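Local coordinates for UPF0131 protein ykqA (Bacillus subtilis, PDB 2QIK) that is a putative gamma-glutamylcyclotransferase that probably acts as an acyltransferase on gamma-glutamyl compounds, at residues Lys161-Arg166 with Met179-Gly184. Sequence-based numbering, arbitrary orientation.
Sequences KGYTTR and MLEDGG
Asp182 reaches from the 179-184 segment to Thr164 and Arg166, where the open ends of the antiparallel hairpin 164-171/174-180 pass into loops. Its CB leads to CG, set between backbone N and carbonyl carbon (chi1 65°), which brings Asp182 CG to 3.4 Å from Thr164 OG1. Asp182 OD2 then takes the Thr164 OG1 hydrogen bond on its syn lone pair (2.7 Å) and, on its anti side but tilted out of the carboxylate plane, the N-H of Gly184, closing an Asx turn. At the other tip, Asp182 OD1 is gripped side-on by Arg166 NE (2.9 Å) and NH2 (3.0 Å), the guanidinium standing 76° from the carboxylate. The extended Arg166 chain also lays CD against Leu180 CD2, while NH1 pairs with Glu240. An asparagine in place of Asp182 would probably leave Arg166 without this carboxylate's charge. Gly184 suits its place because a CB would collide with Thr164 OG1. Thr164 and Leu180 exchange two backbone hydrogen bonds as an antiparallel pair, and Gly162 bonds on to Gly183 and Gly184. Glu181 CG lies over the Tyr163 ring face, a CH-pi contact, and its carboxylate accepts from Glu29 and Gln30 backbone N-H groups. Four donors thus share Asp182, which is likely to keep it ionised and hold the turn to the strand.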
loop_
_atom_site.group_PDB
_atom_site.type_symbol
_atom_site.label_atom_id
_atom_site.label_comp_id
_atom_site.label_asym_id
_atom_site.label_seq_id
_atom_site.Cartn_x
_atom_site.Cartn_y
_atom_site.Cartn_z
ATOM N N LYS A 161 11.569 -2.006 4.530
ATOM C CA LYS A 161 11.704 -1.601 5.925
ATOM C C LYS A 161 10.363 -1.086 6.430
ATOM O O LYS A 161 9.695 -0.346 5.705
ATOM C CB LYS A 161 12.672 -0.406 5.963
ATOM C CG LYS A 161 14.062 -0.777 5.371
ATOM C CD LYS A 161 15.220 -0.195 6.133
ATOM C CE LYS A 161 16.576 -0.907 5.864
ATOM N NZ LYS A 161 16.484 -2.422 5.796
ATOM N N GLY A 162 9.970 -1.445 7.624
ATOM C CA GLY A 162 8.837 -0.911 8.307
ATOM C C GLY A 162 7.582 -1.747 8.354
ATOM O O GLY A 162 6.581 -1.358 8.947
ATOM N N TYR A 163 7.619 -2.879 7.666
ATOM C CA TYR A 163 6.464 -3.773 7.489
ATOM C C TYR A 163 6.828 -5.182 7.870
ATOM O O TYR A 163 7.988 -5.582 7.683
ATOM C CB TYR A 163 6.031 -3.775 6.024
ATOM C CG TYR A 163 5.511 -2.454 5.495
ATOM C CD1 TYR A 163 6.365 -1.415 5.161
ATOM C CD2 TYR A 163 4.190 -2.278 5.239
ATOM C CE1 TYR A 163 5.921 -0.240 4.659
ATOM C CE2 TYR A 163 3.699 -1.121 4.686
ATOM C CZ TYR A 163 4.524 -0.091 4.430
ATOM O OH TYR A 163 4.067 1.100 3.893
ATOM N N THR A 164 5.865 -5.931 8.340
ATOM C CA THR A 164 5.924 -7.369 8.553
ATOM C C THR A 164 4.923 -8.085 7.742
ATOM O O THR A 164 3.790 -7.678 7.631
ATOM C CB THR A 164 5.641 -7.694 10.034
ATOM O OG1 THR A 164 6.510 -6.917 10.883
ATOM C CG2 THR A 164 5.874 -9.166 10.338
ATOM N N THR A 165 5.343 -9.202 7.154
ATOM C CA THR A 165 4.395 -10.072 6.435
ATOM C C THR A 165 3.573 -10.859 7.460
ATOM O O THR A 165 4.106 -11.569 8.318
ATOM C CB THR A 165 5.112 -11.009 5.468
ATOM O OG1 THR A 165 5.821 -10.253 4.502
ATOM C CG2 THR A 165 4.152 -11.914 4.726
ATOM N N ARG A 166 2.259 -10.676 7.386
ATOM C CA ARG A 166 1.341 -11.265 8.352
ATOM C C ARG A 166 0.106 -11.783 7.666
ATOM O O ARG A 166 -0.212 -11.365 6.571
ATOM C CB ARG A 166 0.953 -10.204 9.365
ATOM C CG ARG A 166 2.052 -9.748 10.233
ATOM C CD ARG A 166 1.552 -9.010 11.444
ATOM N NE ARG A 166 2.637 -8.443 12.242
ATOM C CZ ARG A 166 3.329 -9.160 13.142
ATOM N NH1 ARG A 166 3.005 -10.412 13.409
ATOM N NH2 ARG A 166 4.309 -8.602 13.785
HETATM N N MSE A 179 0.848 -7.278 4.410
HETATM C CA MSE A 179 1.940 -6.620 5.122
HETATM C C MSE A 179 1.396 -5.554 6.042
HETATM O O MSE A 179 0.598 -4.729 5.635
HETATM C CB MSE A 179 2.950 -5.968 4.191
HETATM C CG MSE A 179 3.627 -6.991 3.245
HETATM SE SE MSE A 179 5.084 -6.197 2.343
HETATM C CE MSE A 179 4.114 -4.903 1.363
ATOM N N LEU A 180 1.762 -5.642 7.303
ATOM C CA LEU A 180 1.316 -4.691 8.321
ATOM C C LEU A 180 2.400 -3.692 8.571
ATOM O O LEU A 180 3.560 -4.075 8.767
ATOM C CB LEU A 180 1.009 -5.397 9.604
ATOM C CG LEU A 180 0.205 -4.652 10.676
ATOM C CD1 LEU A 180 -1.187 -4.381 10.176
ATOM C CD2 LEU A 180 0.150 -5.448 11.979
ATOM N N GLU A 181 2.074 -2.388 8.558
ATOM C CA GLU A 181 3.080 -1.329 8.774
ATOM C C GLU A 181 3.260 -1.157 10.280
ATOM O O GLU A 181 2.732 -0.247 10.899
ATOM C CB GLU A 181 2.608 -0.040 8.131
ATOM C CG GLU A 181 3.689 1.005 8.048
ATOM C CD GLU A 181 3.216 2.346 7.596
ATOM O OE1 GLU A 181 2.024 2.528 7.311
ATOM O OE2 GLU A 181 4.073 3.243 7.447
ATOM N N ASP A 182 4.039 -2.068 10.870
ATOM C CA ASP A 182 4.191 -2.192 12.308
ATOM C C ASP A 182 5.607 -2.014 12.799
ATOM O O ASP A 182 5.901 -2.275 13.980
ATOM C CB ASP A 182 3.608 -3.522 12.800
ATOM C CG ASP A 182 4.336 -4.745 12.294
ATOM O OD1 ASP A 182 3.842 -5.891 12.649
ATOM O OD2 ASP A 182 5.405 -4.597 11.607
ATOM N N GLY A 183 6.510 -1.611 11.901
ATOM C CA GLY A 183 7.906 -1.310 12.243
ATOM C C GLY A 183 8.820 -2.494 12.065
ATOM O O GLY A 183 9.982 -2.403 12.457
ATOM N N GLY A 184 8.336 -3.628 11.587
ATOM C CA GLY A 184 9.161 -4.800 11.333
ATOM C C GLY A 184 9.955 -4.574 10.029
ATOM O O GLY A 184 10.116 -3.462 9.505
#